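Local coordinates for mercuric reductase (Metallosphaera sedula, PDB 4YWO), which probably uses NADPH, by way of bound FAD, to reduce mercuric ions to elemental mercury, at residues 168-173 against 191-196; 415-420 against 442-447. One frame throughout, in Å; residues are numbered along the deposited sequence. Where two conformers were deposited one is given.

Overall arrangement
From the N terminus the chain first builds much of the FAD-binding part of the fold. It then passes helix 164-168 and enters contact 1, where the loop 168-173 meets the end of helix 184-194. This closes a short loop that holds strand 176-180 of the four-stranded parallel sheet. The chain completes that sheet before reaching the C-terminal dimerisation domain, where contact 2 brings helix 414-422 against helix 442-449 across a connection containing helix 427-431. The two loops follow one another in series and neither encloses nor crosses the other. The centres of contacts 1 and 2 lie 34 Å apart, their nearest atoms about 19 Å.

Contact 1: 168-173 against 191-196; sequences LSPDRR and QMYSRM
Leu-168 and Pro-170 reach across to Met-192 and Tyr-193 where the chain enters a Rossmann-type domain, probably the NADPH-binding one of this family. The loop 168-173 leads into strand 176-180 of its parallel sheet, and helix 184-194 is the first helix after that strand. Only side chains bridge the gap, since even the nearest CA atoms, those of Leu-168 and Met-192, are 10.1 Å apart. Met-192 sends CG out anti to its backbone N (chi1 -178°) and then bends at its last torsion (chi3 -60°), which brings the methyl CE to 4.1 Å from CD2 of Leu-168. The two chains cross there at about a right angle, an apolar touch of two methyls. Leu-168 also lies about 4 Å from the bound FAD, side chain to cofactor, while Met-192 packs on Met-64 of helix 58-78. Beside this pair, the phenol of Tyr-193 points its OH at the CB-CG edge of the Pro-170 ring, 3.7 Å from both Pro-170 CB and Pro-170 CG, with Pro-170 CD a little farther at 4.0 Å. The contact is non-polar on the proline side; the hydroxyl itself is hydrogen-bonded to Ala-167 O, which ties the phenol to the backbone just before Leu-168. Pro-170 also touches Phe-89 of helix 87-110. Farther along the loop, Arg-172 and its neighbour Asp-171 form a salt bridge, and Arg-172 NH2 makes a second one to Glu-260. In the first, Arg-172 NH1 gives a 2.9 Å bond to Asp-171 OD1 on its syn lone pair, the oxygen lying 9° out of the guanidinium plane of Arg-172.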
loop_
_atom_site.group_PDB
_atom_site.type_symbol
_atom_site.label_atom_id
_atom_site.label_comp_id
_atom_site.label_asym_id
_atom_site.label_seq_id
_atom_site.Cartn_x
_atom_site.Cartn_y
_atom_site.Cartn_z
ATOM N N LEU A 168 16.132 8.113 20.422
ATOM C CA LEU A 168 14.690 7.964 20.630
ATOM C C LEU A 168 14.128 8.507 21.959
ATOM O O LEU A 168 12.928 8.704 22.103
ATOM C CB LEU A 168 14.281 6.536 20.357
ATOM C CG LEU A 168 14.489 6.026 18.917
ATOM C CD1 LEU A 168 14.403 4.501 18.801
ATOM C CD2 LEU A 168 13.523 6.744 17.973
ATOM N N SER A 169 14.996 8.652 22.953
ATOM C CA SER A 169 14.645 9.250 24.224
ATOM C C SER A 169 15.721 10.273 24.596
ATOM O O SER A 169 16.474 10.072 25.584
ATOM C CB SER A 169 14.598 8.189 25.291
ATOM O OG SER A 169 13.655 7.238 25.017
ATOM N N PRO A 170 15.855 11.346 23.841
ATOM C CA PRO A 170 16.908 12.342 24.051
ATOM C C PRO A 170 16.851 13.028 25.389
ATOM O O PRO A 170 15.756 13.325 25.872
ATOM C CB PRO A 170 16.690 13.357 22.930
ATOM C CG PRO A 170 15.245 13.166 22.505
ATOM C CD PRO A 170 14.976 11.688 22.681
ATOM N N ASP A 171 18.040 13.220 25.980
ATOM C CA ASP A 171 18.117 13.835 27.278
ATOM C C ASP A 171 17.929 15.345 27.247
ATOM O O ASP A 171 17.635 15.964 28.322
ATOM C CB ASP A 171 19.479 13.484 27.924
ATOM C CG ASP A 171 20.721 13.988 27.164
ATOM O OD1 ASP A 171 20.812 14.654 26.117
ATOM O OD2 ASP A 171 21.786 13.766 27.756
ATOM N N ARG A 172 18.063 15.948 26.086
ATOM C CA ARG A 172 18.008 17.367 25.926
ATOM C C ARG A 172 17.697 17.760 24.531
ATOM O O ARG A 172 17.775 16.965 23.616
ATOM C CB ARG A 172 19.336 17.974 26.315
ATOM C CG ARG A 172 20.429 17.789 25.303
ATOM C CD ARG A 172 21.834 17.827 25.925
ATOM N NE ARG A 172 22.872 17.919 24.937
ATOM C CZ ARG A 172 23.436 16.859 24.332
ATOM N NH1 ARG A 172 23.088 15.651 24.629
ATOM N NH2 ARG A 172 24.394 17.036 23.473
ATOM N N ARG A 173 17.386 18.998 24.370
ATOM C CA ARG A 173 17.131 19.554 23.074
ATOM C C ARG A 173 18.436 19.917 22.460
ATOM O O ARG A 173 19.293 20.584 23.072
ATOM C CB ARG A 173 16.278 20.787 23.197
ATOM C CG ARG A 173 14.925 20.341 23.643
ATOM C CD ARG A 173 14.074 21.511 23.994
ATOM N NE ARG A 173 13.619 22.210 22.807
ATOM C CZ ARG A 173 12.577 22.951 22.866
ATOM N NH1 ARG A 173 11.967 23.079 24.031
ATOM N NH2 ARG A 173 12.180 23.596 21.779
ATOM N N GLN A 191 16.395 12.249 8.716
ATOM C CA GLN A 191 15.186 12.888 8.346
ATOM C C GLN A 191 14.349 13.263 9.581
ATOM O O GLN A 191 13.833 14.340 9.644
ATOM C CB GLN A 191 14.346 12.007 7.420
ATOM C CG GLN A 191 13.043 12.698 7.073
ATOM C CD GLN A 191 12.279 11.931 5.953
ATOM O OE1 GLN A 191 11.274 11.273 6.314
ATOM N NE2 GLN A 191 12.457 12.392 4.765
ATOM N N MET A 192 14.260 12.399 10.583
ATOM C CA MET A 192 13.559 12.627 11.771
ATOM C C MET A 192 14.057 13.908 12.456
ATOM O O MET A 192 13.248 14.813 12.714
ATOM C CB MET A 192 13.720 11.468 12.747
ATOM C CG MET A 192 12.991 11.518 14.081
ATOM S SD MET A 192 13.567 10.268 15.251
ATOM C CE MET A 192 13.229 8.717 14.373
ATOM N N TYR A 193 15.392 14.021 12.647
ATOM C CA TYR A 193 15.895 15.190 13.405
ATOM C C TYR A 193 15.902 16.396 12.572
ATOM O O TYR A 193 15.570 17.497 13.063
ATOM C CB TYR A 193 17.300 14.835 13.979
ATOM C CG TYR A 193 17.226 14.201 15.361
ATOM C CD1 TYR A 193 16.695 12.927 15.608
ATOM C CD2 TYR A 193 17.600 14.931 16.516
ATOM C CE1 TYR A 193 16.529 12.412 16.908
ATOM C CE2 TYR A 193 17.497 14.400 17.755
ATOM C CZ TYR A 193 16.976 13.174 17.991
ATOM O OH TYR A 193 16.832 12.692 19.245
ATOM N N SER A 194 16.157 16.305 11.268
ATOM C CA SER A 194 16.043 17.518 10.430
ATOM C C SER A 194 14.642 18.106 10.434
ATOM O O SER A 194 14.448 19.335 10.488
ATOM C CB SER A 194 16.574 17.265 9.042
ATOM O OG SER A 194 15.792 16.366 8.319
ATOM N N ARG A 195 13.644 17.260 10.543
ATOM C CA ARG A 195 12.214 17.675 10.577
ATOM C C ARG A 195 11.826 18.160 11.973
ATOM O O ARG A 195 10.677 18.446 12.284
ATOM C CB ARG A 195 11.317 16.544 10.048
ATOM C CG ARG A 195 11.485 16.333 8.582
ATOM C CD ARG A 195 10.515 15.247 8.094
ATOM N NE ARG A 195 10.491 15.187 6.628
ATOM C CZ ARG A 195 9.499 14.595 5.905
ATOM N NH1 ARG A 195 8.581 13.902 6.521
ATOM N NH2 ARG A 195 9.551 14.773 4.581
ATOM N N MET A 196 12.810 18.063 12.892
ATOM C CA MET A 196 12.655 18.721 14.249
ATOM C C MET A 196 13.500 19.964 14.417
ATOM O O MET A 196 13.834 20.300 15.588
ATOM C CB MET A 196 12.867 17.744 15.306
ATOM C CG MET A 196 11.872 16.654 15.175
ATOM S SD MET A 196 12.086 15.395 16.323
ATOM C CE MET A 196 10.777 14.235 15.727
#

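Contact 2: 415-420 against 442-447; sequences GEAALA and ESLRLV
OE2 of Glu-416 is hydrogen-bonded to NE2 of His-435, and the carboxylate so anchored offers one face to a methyl of Leu-444. CD1 of Leu-444 sits above that face, 3.7 Å from Glu-416 CD and 3.8 Å from Glu-416 OE1. The same methyl also lies 4.0 Å from Glu-416 CB, so it rests along the whole acidic side chain. That length is available because Glu-416 is stretched out: its chi1 of -180° carries CG straight out, opposite the backbone N, and the rest of the chain follows in line. The two side chains pass each other in opposite directions, one from each helix. This pairing of helices 414-422 and 442-449 belongs to the dimerisation domain, whose five-stranded antiparallel sheet they cover: Ala-417 touches Val-354 on strand 350-355, while Val-447 packs on Leu-373 and Val-391 of two other strands. Between the helices Leu-444 also spreads its second branch, CD2, to 4.5 Å from the CB of Ala-417, a looser apolar touch. The nearest CA atoms belong to the same pair, with 7.7 Å between those of Ala-417 and Leu-444. On the dimer side Glu-416 packs on Gly-415 of the second subunit and Ala-420 on Leu-419 of that subunit.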
loop_
_atom_site.group_PDB
_atom_site.type_symbol
_atom_site.label_atom_id
_atom_site.label_comp_id
_atom_site.label_asym_id
_atom_site.label_seq_id
_atom_site.Cartn_x
_atom_site.Cartn_y
_atom_site.Cartn_z
ATOM N N GLY A 415 4.598 -5.767 -0.220
ATOM C CA GLY A 415 4.148 -7.091 0.053
ATOM C C GLY A 415 3.497 -7.742 -1.185
ATOM O O GLY A 415 3.610 -8.975 -1.329
ATOM N N GLU A 416 2.861 -6.956 -2.036
ATOM C CA GLU A 416 2.434 -7.511 -3.328
ATOM C C GLU A 416 3.597 -8.042 -4.110
ATOM O O GLU A 416 3.512 -9.165 -4.698
ATOM C CB GLU A 416 1.634 -6.502 -4.118
ATOM C CG GLU A 416 1.146 -6.976 -5.449
ATOM C CD GLU A 416 0.354 -6.008 -6.322
ATOM O OE1 GLU A 416 -0.150 -4.951 -5.830
ATOM O OE2 GLU A 416 0.324 -6.244 -7.585
ATOM N N ALA A 417 4.695 -7.305 -4.129
ATOM C CA ALA A 417 5.896 -7.774 -4.825
ATOM C C ALA A 417 6.488 -9.024 -4.196
ATOM O O ALA A 417 6.854 -9.933 -4.951
ATOM C CB ALA A 417 6.952 -6.653 -4.897
ATOM N N ALA A 418 6.530 -9.065 -2.853
ATOM C CA ALA A 418 6.974 -10.289 -2.202
ATOM C C ALA A 418 6.151 -11.512 -2.554
ATOM O O ALA A 418 6.682 -12.580 -2.845
ATOM C CB ALA A 418 7.005 -10.076 -0.725
ATOM N N LEU A 419 4.838 -11.346 -2.607
ATOM C CA LEU A 419 3.960 -12.458 -2.909
ATOM C C LEU A 419 4.172 -12.871 -4.341
ATOM O O LEU A 419 4.243 -14.099 -4.653
ATOM C CB LEU A 419 2.522 -12.035 -2.636
ATOM C CG LEU A 419 1.472 -13.127 -2.697
ATOM C CD1 LEU A 419 1.675 -14.119 -1.581
ATOM C CD2 LEU A 419 0.046 -12.555 -2.643
ATOM N N ALA A 420 4.299 -11.890 -5.255
ATOM C CA ALA A 420 4.566 -12.194 -6.681
ATOM C C ALA A 420 5.837 -13.015 -6.780
ATOM O O ALA A 420 5.888 -14.036 -7.520
ATOM C CB ALA A 420 4.695 -10.919 -7.466
ATOM N N GLU A 442 -0.388 0.495 -8.466
ATOM C CA GLU A 442 -0.463 0.076 -9.865
ATOM C C GLU A 442 0.815 0.337 -10.627
ATOM O O GLU A 442 0.990 -0.283 -11.721
ATOM C CB GLU A 442 -1.550 0.718 -10.717
ATOM C CG GLU A 442 -2.656 1.358 -10.095
ATOM C CD GLU A 442 -3.330 2.334 -11.040
ATOM O OE1 GLU A 442 -3.967 1.919 -12.038
ATOM O OE2 GLU A 442 -3.313 3.536 -10.776
ATOM N N SER A 443 1.793 1.037 -10.019
ATOM C CA SER A 443 3.163 1.107 -10.575
ATOM C C SER A 443 3.799 -0.274 -10.756
ATOM O O SER A 443 4.602 -0.451 -11.677
ATOM C CB SER A 443 4.075 1.977 -9.739
ATOM O OG SER A 443 4.264 1.377 -8.471
ATOM N N LEU A 444 3.411 -1.283 -9.997
ATOM C CA LEU A 444 3.915 -2.665 -10.196
ATOM C C LEU A 444 3.456 -3.217 -11.544
ATOM O O LEU A 444 4.212 -3.853 -12.231
ATOM C CB LEU A 444 3.450 -3.591 -9.062
ATOM C CG LEU A 444 4.064 -3.178 -7.722
ATOM C CD1 LEU A 444 3.433 -4.018 -6.626
ATOM C CD2 LEU A 444 5.554 -3.444 -7.685
ATOM N N ARG A 445 2.222 -2.910 -11.931
ATOM C CA ARG A 445 1.737 -3.384 -13.219
ATOM C C ARG A 445 2.307 -2.495 -14.337
ATOM O O ARG A 445 2.646 -3.000 -15.383
ATOM C CB ARG A 445 0.181 -3.403 -13.204
ATOM C CG ARG A 445 -0.467 -3.788 -14.547
ATOM C CD ARG A 445 -1.988 -4.076 -14.404
ATOM N NE ARG A 445 -2.485 -4.501 -15.693
ATOM C CZ ARG A 445 -2.704 -3.693 -16.703
ATOM N NH1 ARG A 445 -2.496 -2.371 -16.604
ATOM N NH2 ARG A 445 -3.119 -4.244 -17.829
ATOM N N LEU A 446 2.499 -1.201 -14.093
ATOM C CA LEU A 446 3.056 -0.346 -15.128
ATOM C C LEU A 446 4.438 -0.678 -15.443
ATOM O O LEU A 446 4.863 -0.678 -16.681
ATOM C CB LEU A 446 2.951 1.115 -14.702
ATOM C CG LEU A 446 1.535 1.697 -14.542
ATOM C CD1 LEU A 446 1.571 3.037 -13.855
ATOM C CD2 LEU A 446 0.865 1.723 -15.937
ATOM N N VAL A 447 5.254 -1.008 -14.448
ATOM C CA VAL A 447 6.593 -1.443 -14.800
ATOM C C VAL A 447 6.612 -2.784 -15.495
ATOM O O VAL A 447 7.485 -3.058 -16.340
ATOM C CB VAL A 447 7.569 -1.384 -13.573
ATOM C CG1 VAL A 447 7.307 -2.456 -12.560
ATOM C CG2 VAL A 447 9.042 -1.378 -13.983
#